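Local coordinates for chorismate mutase (Burkholderia thailandensis, PDB 6CNZ), which catalyses the rearrangement of chorismate to prephenate, probably on the route to phenylalanine and tyrosine, at residues A92-R95 with G99-G102; K43-P48 with L86-F91; R27-E32 with S157-A162; L23-L28 with A147-L152. One frame throughout, in Å; residues are numbered along the deposited sequence.

Contact 1 of 4, residues A92-R95 with G99-G102; sequences ATWR and GPEG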
loop_
_atom_site.group_PDB
_atom_site.type_symbol
_atom_site.label_atom_id
_atom_site.label_comp_id
_atom_site.label_asym_id
_atom_site.label_seq_id
_atom_site.Cartn_x
_atom_site.Cartn_y
_atom_site.Cartn_z
ATOM N N ALA A 92 -10.726 9.504 -18.861
ATOM C CA ALA A 92 -10.320 9.771 -20.243
ATOM C C ALA A 92 -9.967 8.469 -20.970
ATOM O O ALA A 92 -10.336 8.276 -22.132
ATOM C CB ALA A 92 -9.132 10.755 -20.261
ATOM N N THR A 93 -9.286 7.554 -20.281
ATOM C CA THR A 93 -8.942 6.256 -20.860
ATOM C C THR A 93 -10.190 5.424 -21.125
ATOM O O THR A 93 -10.342 4.833 -22.199
ATOM C CB THR A 93 -7.999 5.511 -19.908
ATOM O OG1 THR A 93 -6.806 6.277 -19.730
ATOM C CG2 THR A 93 -7.640 4.114 -20.436
ATOM N N TRP A 94 -11.093 5.362 -20.149
ATOM C CA TRP A 94 -12.304 4.566 -20.307
ATOM C C TRP A 94 -13.230 5.131 -21.382
ATOM O O TRP A 94 -13.876 4.357 -22.096
ATOM C CB TRP A 94 -13.001 4.441 -18.948
ATOM C CG TRP A 94 -12.134 3.678 -17.982
ATOM C CD1 TRP A 94 -11.139 2.782 -18.313
ATOM C CD2 TRP A 94 -12.130 3.769 -16.551
ATOM N NE1 TRP A 94 -10.525 2.313 -17.179
ATOM C CE2 TRP A 94 -11.117 2.885 -16.081
ATOM C CE3 TRP A 94 -12.887 4.502 -15.616
ATOM C CZ2 TRP A 94 -10.842 2.706 -14.716
ATOM C CZ3 TRP A 94 -12.613 4.326 -14.252
ATOM C CH2 TRP A 94 -11.595 3.430 -13.818
ATOM N N ARG A 95 -13.284 6.461 -21.548
ATOM C CA ARG A 95 -14.077 7.037 -22.641
ATOM C C ARG A 95 -13.548 6.606 -23.995
ATOM O O ARG A 95 -14.326 6.392 -24.924
ATOM C CB ARG A 95 -14.083 8.565 -22.588
ATOM C CG ARG A 95 -14.965 9.170 -21.532
ATOM C CD ARG A 95 -14.970 10.704 -21.608
ATOM N NE ARG A 95 -15.407 11.236 -20.323
ATOM C CZ ARG A 95 -14.642 11.907 -19.471
ATOM N NH1 ARG A 95 -13.379 12.196 -19.777
ATOM N NH2 ARG A 95 -15.155 12.316 -18.317
ATOM N N GLY A 99 -15.023 1.035 -20.145
ATOM C CA GLY A 99 -14.588 0.966 -18.780
ATOM C C GLY A 99 -13.945 -0.364 -18.458
ATOM O O GLY A 99 -13.733 -1.232 -19.321
ATOM N N PRO A 100 -13.621 -0.543 -17.188
ATOM C CA PRO A 100 -13.077 -1.825 -16.742
ATOM C C PRO A 100 -14.106 -2.927 -16.896
ATOM O O PRO A 100 -15.316 -2.696 -16.819
ATOM C CB PRO A 100 -12.752 -1.586 -15.259
ATOM C CG PRO A 100 -12.793 -0.094 -15.066
ATOM C CD PRO A 100 -13.744 0.444 -16.100
ATOM N N GLU A 101 -13.598 -4.126 -17.167
ATOM C CA GLU A 101 -14.351 -5.347 -16.957
ATOM C C GLU A 101 -14.500 -5.587 -15.459
ATOM O O GLU A 101 -13.645 -5.202 -14.658
ATOM C CB GLU A 101 -13.627 -6.523 -17.623
ATOM C CG GLU A 101 -12.116 -6.511 -17.355
ATOM C CD GLU A 101 -11.334 -7.504 -18.205
ATOM O OE1 GLU A 101 -11.398 -8.722 -17.926
ATOM O OE2 GLU A 101 -10.654 -7.061 -19.156
ATOM N N GLY A 102 -15.599 -6.210 -15.073
ATOM C CA GLY A 102 -15.781 -6.576 -13.690
ATOM C C GLY A 102 -16.449 -5.490 -12.878
ATOM O O GLY A 102 -16.436 -4.315 -13.243
#
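Trp-94, near the C-terminal end of helix 69-96, lies under Gly-99 and Pro-100 of the loop that follows. The fold is the all-helical one of type II chorismate mutases, and this is the turn where the chain leaves the long helix. With CG beside its backbone N (chi1 -64°), the indole is directed at the returning loop. Trp-94 CB starts the contact, 3.8 Å from Gly-99 CA. Trp-94 CG lies 3.7 Å from the same Gly-99 CA, which leans over the five-membered ring as a CH-pi donor, 29° off the ring normal. Further out, the proline takes over. Pro-100 CD stands 3.7 Å from the centroid of the Trp-94 five-membered ring and only 15° off its normal, a second CH-pi contact on the same face. Trp-94 CD2 faces Pro-100 CD, while CE2 and NE1 each lie about equally near CD and CG. No hydrogen bond joins the two segments. Helix 31-41 also borders the indole: Trp-39 meets it edge-to-face, and Ala-35 and Glu-32 touch it. At the six-membered ring, CH2 and CZ2 meet Pro-100 CG, and Trp-94 CZ2 comes within 3.4 Å of Pro-100 CG.

Contact 2 of 4, residues K43-P48 with L86-F91; sequences KPISDP and LQNALF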
loop_
_atom_site.group_PDB
_atom_site.type_symbol
_atom_site.label_atom_id
_atom_site.label_comp_id
_atom_site.label_asym_id
_atom_site.label_seq_id
_atom_site.Cartn_x
_atom_site.Cartn_y
_atom_site.Cartn_z
ATOM N N LYS A 43 -21.173 9.353 -10.714
ATOM C CA LYS A 43 -21.011 10.396 -9.707
ATOM C C LYS A 43 -19.808 11.264 -10.065
ATOM O O LYS A 43 -18.826 10.756 -10.611
ATOM C CB LYS A 43 -20.820 9.789 -8.315
ATOM C CG LYS A 43 -22.140 9.357 -7.621
ATOM C CD LYS A 43 -22.750 10.507 -6.849
ATOM C CE LYS A 43 -23.894 10.048 -5.973
ATOM N NZ LYS A 43 -23.465 8.973 -5.041
ATOM N N PRO A 44 -19.850 12.567 -9.810
ATOM C CA PRO A 44 -18.725 13.427 -10.220
ATOM C C PRO A 44 -17.449 13.137 -9.442
ATOM O O PRO A 44 -17.465 12.839 -8.243
ATOM C CB PRO A 44 -19.233 14.844 -9.932
ATOM C CG PRO A 44 -20.339 14.649 -8.899
ATOM C CD PRO A 44 -20.982 13.343 -9.271
ATOM N N ILE A 45 -16.320 13.257 -10.148
ATOM C CA ILE A 45 -15.021 13.083 -9.510
ATOM C C ILE A 45 -14.844 14.093 -8.387
ATOM O O ILE A 45 -14.360 13.760 -7.297
ATOM C CB ILE A 45 -13.904 13.182 -10.567
ATOM C CG1 ILE A 45 -13.910 11.908 -11.416
ATOM C CG2 ILE A 45 -12.533 13.407 -9.919
ATOM C CD1 ILE A 45 -13.030 11.970 -12.632
ATOM N N SER A 46 -15.281 15.327 -8.613
ATOM C CA SER A 46 -15.163 16.365 -7.609
ATOM C C SER A 46 -16.340 16.281 -6.646
ATOM O O SER A 46 -17.498 16.195 -7.070
ATOM C CB SER A 46 -15.096 17.737 -8.284
ATOM O OG SER A 46 -15.488 18.775 -7.409
ATOM N N ASP A 47 -16.043 16.331 -5.350
ATOM C CA ASP A 47 -17.058 16.251 -4.299
ATOM C C ASP A 47 -16.748 17.297 -3.235
ATOM O O ASP A 47 -16.245 16.972 -2.154
ATOM C CB ASP A 47 -17.106 14.840 -3.710
ATOM C CG ASP A 47 -18.277 14.630 -2.772
ATOM O OD1 ASP A 47 -18.939 15.625 -2.382
ATOM O OD2 ASP A 47 -18.532 13.452 -2.438
ATOM N N PRO A 48 -17.080 18.565 -3.500
ATOM C CA PRO A 48 -16.658 19.683 -2.616
ATOM C C PRO A 48 -16.999 19.458 -1.150
ATOM O O PRO A 48 -16.132 19.657 -0.287
ATOM C CB PRO A 48 -17.417 20.896 -3.184
ATOM C CG PRO A 48 -17.692 20.547 -4.604
ATOM C CD PRO A 48 -17.840 19.041 -4.673
ATOM N N LEU A 86 -5.645 11.524 -11.161
ATOM C CA LEU A 86 -5.647 10.129 -11.588
ATOM C C LEU A 86 -7.037 9.698 -12.061
ATOM O O LEU A 86 -7.177 9.061 -13.113
ATOM C CB LEU A 86 -5.158 9.227 -10.441
ATOM C CG LEU A 86 -4.988 7.731 -10.751
ATOM C CD1 LEU A 86 -4.335 7.527 -12.116
ATOM C CD2 LEU A 86 -4.149 7.037 -9.682
ATOM N N GLN A 87 -8.082 10.031 -11.293
ATOM C CA GLN A 87 -9.439 9.615 -11.673
ATOM C C GLN A 87 -9.837 10.195 -13.025
ATOM O O GLN A 87 -10.458 9.510 -13.846
ATOM C CB GLN A 87 -10.464 10.034 -10.608
ATOM C CG GLN A 87 -10.303 9.376 -9.218
ATOM C CD GLN A 87 -11.277 9.970 -8.190
ATOM O OE1 GLN A 87 -12.475 10.055 -8.442
ATOM N NE2 GLN A 87 -10.751 10.414 -7.047
ATOM N N ASN A 88 -9.516 11.467 -13.265
ATOM C CA ASN A 88 -9.820 12.051 -14.564
ATOM C C ASN A 88 -9.051 11.361 -15.682
ATOM O O ASN A 88 -9.601 11.132 -16.768
ATOM C CB ASN A 88 -9.541 13.548 -14.548
ATOM C CG ASN A 88 -10.744 14.330 -14.075
ATOM O OD1 ASN A 88 -11.786 14.298 -14.723
ATOM N ND2 ASN A 88 -10.629 14.988 -12.916
ATOM N N ALA A 89 -7.784 11.012 -15.433
ATOM C CA ALA A 89 -7.016 10.273 -16.432
ATOM C C ALA A 89 -7.651 8.911 -16.730
ATOM O O ALA A 89 -7.715 8.489 -17.892
ATOM C CB ALA A 89 -5.564 10.114 -15.954
ATOM N N LEU A 90 -8.152 8.217 -15.694
ATOM C CA LEU A 90 -8.831 6.940 -15.915
ATOM C C LEU A 90 -10.121 7.135 -16.715
ATOM O O LEU A 90 -10.383 6.394 -17.668
ATOM C CB LEU A 90 -9.116 6.246 -14.572
ATOM C CG LEU A 90 -7.880 5.777 -13.788
ATOM C CD1 LEU A 90 -8.190 5.472 -12.300
ATOM C CD2 LEU A 90 -7.255 4.570 -14.446
ATOM N N PHE A 91 -10.930 8.147 -16.357
ATOM C CA PHE A 91 -12.122 8.469 -17.141
ATOM C C PHE A 91 -11.776 8.710 -18.604
ATOM O O PHE A 91 -12.469 8.216 -19.503
ATOM C CB PHE A 91 -12.839 9.702 -16.575
ATOM C CG PHE A 91 -13.840 9.393 -15.467
ATOM C CD1 PHE A 91 -13.647 8.324 -14.594
ATOM C CD2 PHE A 91 -14.979 10.181 -15.309
ATOM C CE1 PHE A 91 -14.565 8.060 -13.577
ATOM C CE2 PHE A 91 -15.898 9.928 -14.293
ATOM C CZ PHE A 91 -15.696 8.861 -13.432
#
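Ile-45 reaches from the loop between two helices onto one side of helix 69-96, where Gln-87, Asn-88 and Phe-91 receive it. Its CG1 sits beside the backbone N (chi1 -73°) and carries CD1 to the helix. Ile-45 CD1 stands over the centre of the Phe-91 ring, 3.8 Å from the centroid and 12° off the normal. This is a CH-pi contact on the ring face. Ile-45 CD1 also lies 3.4 Å from Asn-88 OD1 and 3.8 Å from Gln-87 CB. The close packing therefore gathers around one carbon. Ile-45 CG2, the other branch, is 3.7 Å from Gln-87 OE1. Ile-45 and Gln-87 lie alongside each other and run opposite ways.

In the helical fold of this chorismate mutase, the loop 43-48 joins helix 31-41 to helix 48-64, and Ile-45 pins it to the long helix 69-96. The buried Gln-87 amide has its main partner in Ser-83, with a weak bond from Lys-38 to OE1. Lys-38 also holds the carbonyl of Ile-45.

Asn-88 is exposed, yet its amide lies against the Ile-45 methyl, and its ND2 bonds weakly to Lys-84 O. The rest of the loop is looser. Pro-44 points away from the helix. Lys-43 leads its amine outward. Further along, Asp-47 turns to the start of helix 48-64 as its N-cap, and its OD2 forms a salt bridge with Arg-50.

Contact 3 of 4, residues R27-E32 with S157-A162; sequences RLALAE and SAQKDA. With NO3 (nitrate ion), chain G; NO3 (nitrate ion), chain I.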
loop_
_atom_site.group_PDB
_atom_site.type_symbol
_atom_site.label_atom_id
_atom_site.label_comp_id
_atom_site.label_asym_id
_atom_site.label_seq_id
_atom_site.Cartn_x
_atom_site.Cartn_y
_atom_site.Cartn_z
ATOM N N ARG A 27 -2.357 5.372 -0.823
ATOM C CA ARG A 27 -3.622 6.105 -0.893
ATOM C C ARG A 27 -4.001 6.408 -2.335
ATOM O O ARG A 27 -5.166 6.253 -2.730
ATOM C CB ARG A 27 -3.532 7.402 -0.089
ATOM C CG ARG A 27 -4.878 8.057 0.167
ATOM C CD ARG A 27 -4.705 9.495 0.642
ATOM N NE ARG A 27 -5.946 10.017 1.185
ATOM C CZ ARG A 27 -6.906 10.560 0.451
ATOM N NH1 ARG A 27 -6.753 10.676 -0.864
ATOM N NH2 ARG A 27 -8.017 10.988 1.039
ATOM N N LEU A 28 -3.021 6.804 -3.146
ATOM C CA LEU A 28 -3.285 7.130 -4.544
ATOM C C LEU A 28 -3.780 5.920 -5.325
ATOM O O LEU A 28 -4.567 6.071 -6.259
ATOM C CB LEU A 28 -2.014 7.694 -5.187
ATOM C CG LEU A 28 -2.115 8.284 -6.584
ATOM C CD1 LEU A 28 -3.262 9.321 -6.651
ATOM C CD2 LEU A 28 -0.758 8.900 -7.019
ATOM N N ALA A 29 -3.330 4.715 -4.970
ATOM C CA ALA A 29 -3.763 3.540 -5.702
ATOM C C ALA A 29 -5.249 3.249 -5.504
ATOM O O ALA A 29 -5.853 2.577 -6.345
ATOM C CB ALA A 29 -2.937 2.318 -5.287
ATOM N N LEU A 30 -5.838 3.716 -4.409
ATOM C CA LEU A 30 -7.269 3.547 -4.198
ATOM C C LEU A 30 -8.096 4.491 -5.071
ATOM O O LEU A 30 -9.326 4.396 -5.064
ATOM C CB LEU A 30 -7.596 3.743 -2.715
ATOM C CG LEU A 30 -7.038 2.702 -1.738
ATOM C CD1 LEU A 30 -7.061 3.227 -0.305
ATOM C CD2 LEU A 30 -7.845 1.413 -1.825
ATOM N N ALA A 31 -7.454 5.381 -5.838
ATOM C CA ALA A 31 -8.207 6.230 -6.759
ATOM C C ALA A 31 -8.776 5.431 -7.926
ATOM O O ALA A 31 -9.818 5.805 -8.480
ATOM C CB ALA A 31 -7.329 7.390 -7.263
ATOM N N GLU A 32 -8.128 4.331 -8.309
ATOM C CA GLU A 32 -8.688 3.493 -9.364
ATOM C C GLU A 32 -10.044 2.923 -8.959
ATOM O O GLU A 32 -11.012 3.100 -9.716
ATOM C CB GLU A 32 -7.679 2.391 -9.755
ATOM C CG GLU A 32 -8.013 1.624 -11.065
ATOM C CD GLU A 32 -9.172 0.624 -10.947
ATOM O OE1 GLU A 32 -9.471 0.132 -9.833
ATOM O OE2 GLU A 32 -9.789 0.313 -11.986
ATOM N N SER A 157 1.984 5.910 -16.151
ATOM C CA SER A 157 2.519 7.269 -16.058
ATOM C C SER A 157 1.517 8.236 -15.431
ATOM O O SER A 157 1.908 9.160 -14.715
ATOM C CB SER A 157 2.950 7.765 -17.436
ATOM O OG SER A 157 2.068 7.285 -18.425
ATOM N N ALA A 158 0.225 8.050 -15.691
ATOM C CA ALA A 158 -0.776 8.890 -15.039
ATOM C C ALA A 158 -0.652 8.811 -13.517
ATOM O O ALA A 158 -0.648 9.838 -12.825
ATOM C CB ALA A 158 -2.180 8.474 -15.490
ATOM N N GLN A 159 -0.530 7.596 -12.979
ATOM C CA GLN A 159 -0.441 7.457 -11.527
ATOM C C GLN A 159 0.883 7.991 -11.017
ATOM O O GLN A 159 0.924 8.684 -9.993
ATOM C CB GLN A 159 -0.626 5.999 -11.092
ATOM C CG GLN A 159 -0.389 5.839 -9.577
ATOM C CD GLN A 159 -1.070 4.645 -8.970
ATOM O OE1 GLN A 159 -1.970 4.065 -9.571
ATOM N NE2 GLN A 159 -0.629 4.254 -7.767
ATOM N N LYS A 160 1.971 7.693 -11.733
ATOM C CA LYS A 160 3.280 8.206 -11.358
ATOM C C LYS A 160 3.317 9.731 -11.400
ATOM O O LYS A 160 3.920 10.360 -10.525
ATOM C CB LYS A 160 4.347 7.608 -12.271
ATOM C CG LYS A 160 4.607 6.131 -12.000
ATOM C CD LYS A 160 5.876 5.687 -12.722
ATOM C CE LYS A 160 5.771 5.990 -14.196
ATOM N NZ LYS A 160 6.853 5.330 -14.955
ATOM N N ASP A 161 2.686 10.343 -12.412
ATOM C CA ASP A 161 2.586 11.805 -12.438
ATOM C C ASP A 161 1.800 12.325 -11.238
ATOM O O ASP A 161 2.209 13.294 -10.578
ATOM C CB ASP A 161 1.932 12.270 -13.738
ATOM C CG ASP A 161 2.883 12.205 -14.931
ATOM O OD1 ASP A 161 4.074 11.873 -14.732
ATOM O OD2 ASP A 161 2.440 12.489 -16.065
ATOM N N ALA A 162 0.680 11.670 -10.920
ATOM C CA ALA A 162 -0.133 12.121 -9.799
ATOM C C ALA A 162 0.611 11.972 -8.478
ATOM O O ALA A 162 0.378 12.760 -7.556
ATOM C CB ALA A 162 -1.465 11.358 -9.773
HETATM N N NO3 G . 2.879 5.386 -7.532
HETATM O O1 NO3 G . 1.878 5.585 -6.777
HETATM O O2 NO3 G . 2.823 5.696 -8.763
HETATM O O3 NO3 G . 3.934 4.870 -7.057
HETATM N N NO3 I . -10.321 12.320 -1.378
HETATM O O1 NO3 I . -9.221 12.171 -1.996
HETATM O O2 NO3 I . -10.590 11.604 -0.365
HETATM O O3 NO3 I . -11.162 13.184 -1.771
#
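Gln-159 packs against Leu-28 and Ala-29 in a buried contact that no hydrogen bond crosses, and its amide holds a nitrate ion instead. Leu-28 CD2 lies against the helix backbone, 3.4 Å from Gln-159 O. Leu-28 CD2 is also 3.7 Å from Ala-162 C. The CG of Leu-28 is anti to its backbone N (chi1 -171°), which sends the branched end towards helix 157-166. There CD2 meets the Ala-162 methyl, with 3.8 Å between Leu-28 CD2 and Ala-162 CB. Beside this small side chain the leucine lies close to the main chain.

Gln-159 fills the other half of the contact. Its chain is extended, and its amide ends beside Ala-29, with Gln-159 NE2 3.9 Å from Ala-29 CB. The packing joins the end of helix 15-29 and its turn into helix 31-41 to the last helix of the fold. Leu-86 of helix 69-96 adds a further neighbour to Gln-159.

The polar ends turn to nitrate ions, probably from the crystallisation liquor. Gln-159 NE2 donates to O1 of the chain G nitrate at 3.0 Å and 166°, a nearly straight bond. On another side of helix 15-29, Arg-27 grips the chain I nitrate with two bonds, NH1 to O1 at 3.1 Å and NH2 to O2 at 3.0 Å. The nitrate nitrogen lies in the guanidinium plane, at its edge. This paired, in-plane grip is the way arginine commonly holds a carboxylate. It is consistent with a pocket suited to an anion, and chorismate carries two carboxylates.

Contact 4 of 4, residues L23-L28 with A147-L152; sequences LASQRL and ANWKTL. With NO3 (nitrate ion), chain G; NO3 (nitrate ion), chain I.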
loop_
_atom_site.group_PDB
_atom_site.type_symbol
_atom_site.label_atom_id
_atom_site.label_comp_id
_atom_site.label_asym_id
_atom_site.label_seq_id
_atom_site.Cartn_x
_atom_site.Cartn_y
_atom_site.Cartn_z
ATOM N N LEU A 23 3.099 5.418 1.755
ATOM C CA LEU A 23 1.703 5.581 2.146
ATOM C C LEU A 23 0.961 6.478 1.166
ATOM O O LEU A 23 -0.210 6.214 0.841
ATOM C CB LEU A 23 1.614 6.119 3.576
ATOM C CG LEU A 23 2.013 5.100 4.663
ATOM C CD1 LEU A 23 2.329 5.818 5.976
ATOM C CD2 LEU A 23 0.940 3.991 4.860
ATOM N N ALA A 24 1.628 7.531 0.664
ATOM C CA ALA A 24 0.993 8.392 -0.327
ATOM C C ALA A 24 0.664 7.603 -1.578
ATOM O O ALA A 24 -0.392 7.793 -2.187
ATOM C CB ALA A 24 1.892 9.582 -0.680
ATOM N N SER A 25 1.565 6.711 -1.977
ATOM C CA SER A 25 1.301 5.873 -3.137
ATOM C C SER A 25 0.166 4.895 -2.853
ATOM O O SER A 25 -0.684 4.645 -3.716
ATOM C CB SER A 25 2.588 5.132 -3.528
ATOM O OG SER A 25 2.335 4.121 -4.482
ATOM N N GLN A 26 0.141 4.343 -1.641
ATOM C CA GLN A 26 -0.930 3.438 -1.254
ATOM C C GLN A 26 -2.284 4.139 -1.313
ATOM O O GLN A 26 -3.259 3.585 -1.834
ATOM C CB GLN A 26 -0.637 2.883 0.147
ATOM C CG GLN A 26 -1.558 1.779 0.618
ATOM C CD GLN A 26 -1.113 1.131 1.945
ATOM O OE1 GLN A 26 0.053 1.194 2.333
ATOM N NE2 GLN A 26 -2.055 0.504 2.631
ATOM N N ARG A 27 -2.357 5.372 -0.823
ATOM C CA ARG A 27 -3.622 6.105 -0.893
ATOM C C ARG A 27 -4.001 6.408 -2.335
ATOM O O ARG A 27 -5.166 6.253 -2.730
ATOM C CB ARG A 27 -3.532 7.402 -0.089
ATOM C CG ARG A 27 -4.878 8.057 0.167
ATOM C CD ARG A 27 -4.705 9.495 0.642
ATOM N NE ARG A 27 -5.946 10.017 1.185
ATOM C CZ ARG A 27 -6.906 10.560 0.451
ATOM N NH1 ARG A 27 -6.753 10.676 -0.864
ATOM N NH2 ARG A 27 -8.017 10.988 1.039
ATOM N N LEU A 28 -3.021 6.804 -3.146
ATOM C CA LEU A 28 -3.285 7.130 -4.544
ATOM C C LEU A 28 -3.780 5.920 -5.325
ATOM O O LEU A 28 -4.567 6.071 -6.259
ATOM C CB LEU A 28 -2.014 7.694 -5.187
ATOM C CG LEU A 28 -2.115 8.284 -6.584
ATOM C CD1 LEU A 28 -3.262 9.321 -6.651
ATOM C CD2 LEU A 28 -0.758 8.900 -7.019
ATOM N N ALA A 147 11.784 8.395 -6.742
ATOM C CA ALA A 147 12.337 7.608 -7.838
ATOM C C ALA A 147 12.594 6.167 -7.412
ATOM O O ALA A 147 12.343 5.239 -8.181
ATOM C CB ALA A 147 13.629 8.243 -8.344
ATOM N N ASN A 148 13.150 5.964 -6.213
ATOM C CA ASN A 148 13.346 4.602 -5.729
ATOM C C ASN A 148 12.026 3.841 -5.748
ATOM O O ASN A 148 11.949 2.707 -6.234
ATOM C CB ASN A 148 13.919 4.616 -4.310
ATOM C CG ASN A 148 15.422 4.883 -4.278
ATOM O OD1 ASN A 148 16.116 4.722 -5.290
ATOM N ND2 ASN A 148 15.935 5.288 -3.108
ATOM N N TRP A 149 10.969 4.471 -5.231
ATOM C CA TRP A 149 9.681 3.800 -5.137
ATOM C C TRP A 149 9.097 3.546 -6.515
ATOM O O TRP A 149 8.548 2.471 -6.771
ATOM C CB TRP A 149 8.724 4.642 -4.292
ATOM C CG TRP A 149 7.365 4.081 -4.195
ATOM C CD1 TRP A 149 6.285 4.428 -4.952
ATOM C CD2 TRP A 149 6.914 3.068 -3.287
ATOM N NE1 TRP A 149 5.194 3.700 -4.571
ATOM C CE2 TRP A 149 5.545 2.864 -3.543
ATOM C CE3 TRP A 149 7.532 2.319 -2.279
ATOM C CZ2 TRP A 149 4.777 1.935 -2.830
ATOM C CZ3 TRP A 149 6.767 1.398 -1.562
ATOM C CH2 TRP A 149 5.402 1.220 -1.842
ATOM N N LYS A 150 9.216 4.520 -7.425
ATOM C CA LYS A 150 8.643 4.326 -8.750
ATOM C C LYS A 150 9.302 3.163 -9.456
ATOM O O LYS A 150 8.642 2.426 -10.207
ATOM C CB LYS A 150 8.778 5.597 -9.591
ATOM C CG LYS A 150 7.750 6.687 -9.264
ATOM C CD LYS A 150 8.123 7.960 -10.050
ATOM C CE LYS A 150 7.089 9.071 -9.926
ATOM N NZ LYS A 150 7.630 10.334 -10.534
ATOM N N THR A 151 10.594 2.961 -9.216
ATOM C CA THR A 151 11.260 1.860 -9.899
ATOM C C THR A 151 10.860 0.512 -9.322
ATOM O O THR A 151 10.998 -0.493 -10.014
ATOM C CB THR A 151 12.778 2.031 -9.846
ATOM O OG1 THR A 151 13.208 2.001 -8.480
ATOM C CG2 THR A 151 13.187 3.363 -10.474
ATOM N N LEU A 152 10.356 0.477 -8.080
ATOM C CA LEU A 152 9.855 -0.759 -7.476
ATOM C C LEU A 152 8.469 -1.111 -7.989
ATOM O O LEU A 152 8.221 -2.243 -8.416
ATOM C CB LEU A 152 9.777 -0.618 -5.953
ATOM C CG LEU A 152 11.054 -0.631 -5.144
ATOM C CD1 LEU A 152 10.721 -0.466 -3.687
ATOM C CD2 LEU A 152 11.808 -1.943 -5.401
HETATM N N NO3 G . 2.879 5.386 -7.532
HETATM O O1 NO3 G . 1.878 5.585 -6.777
HETATM O O2 NO3 G . 2.823 5.696 -8.763
HETATM O O3 NO3 G . 3.934 4.870 -7.057
HETATM N N NO3 I . -10.321 12.320 -1.378
HETATM O O1 NO3 I . -9.221 12.171 -1.996
HETATM O O2 NO3 I . -10.590 11.604 -0.365
HETATM O O3 NO3 I . -11.162 13.184 -1.771
#
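This is a small, buried polar contact between two helices, where Ser-25 of helix 15-29 meets Trp-149 of helix 138-153. Just these two residues touch across it. Trp-149 NE1 donates to Ser-25 OG at 2.9 Å, but the angle of 141° makes the bond weak. The CG of Trp-149 is anti to its backbone N (chi1 177°), which carries the indole across to helix 15-29 and brings its N-H edge to Ser-25. Ser-25 CB also approaches the indole nitrogen, 3.2 Å from Trp-149 NE1.

The chain G nitrate lies next to both. Ser-25 OG donates to its O1 at 2.8 Å. Trp-149 NE1 is 3.0 Å from nitrate O3, which lies in the indole plane at the ring edge. That second bond is weak and bent, at 121°. One N-H is thus shared between the serine oxygen and the ion, while the serine hydroxyl links the two. Gln-159 completes this set of partners.

Val-21 and Ala-22 of helix 15-29 also touch the indole. The second subunit comes close as well: its Asn-19 packs on Trp-149, and its Trp-149 packs on Leu-23. Neighbouring helices of an all-helical chorismate mutase thus meet at the interface of the two subunits, around a nitrate, probably from the crystallisation liquor, which may mark an anion-binding pocket.

How the contacts relate
From the N terminus, helix 15-29 supplies the first side of contacts 4 and 3, with the turn into helix 31-41 added for contact 3. The two share Arg-27 and Leu-28. Their second sides come late, on the successive helices 138-153 and 157-166, so each closes a loop of about 120 residues. Contact 2 is nested inside both, tying the loop after helix 31-41 to helix 69-96. Contact 1 is nested there too, but follows contact 2 in series and closes the short turn at the end of that same helix. Contact 3 touches all the others: Glu-32 packs on Trp-94 and Leu-90, and Lys-160 on Lys-150. Contacts 3 and 4 also meet at the chain G nitrate.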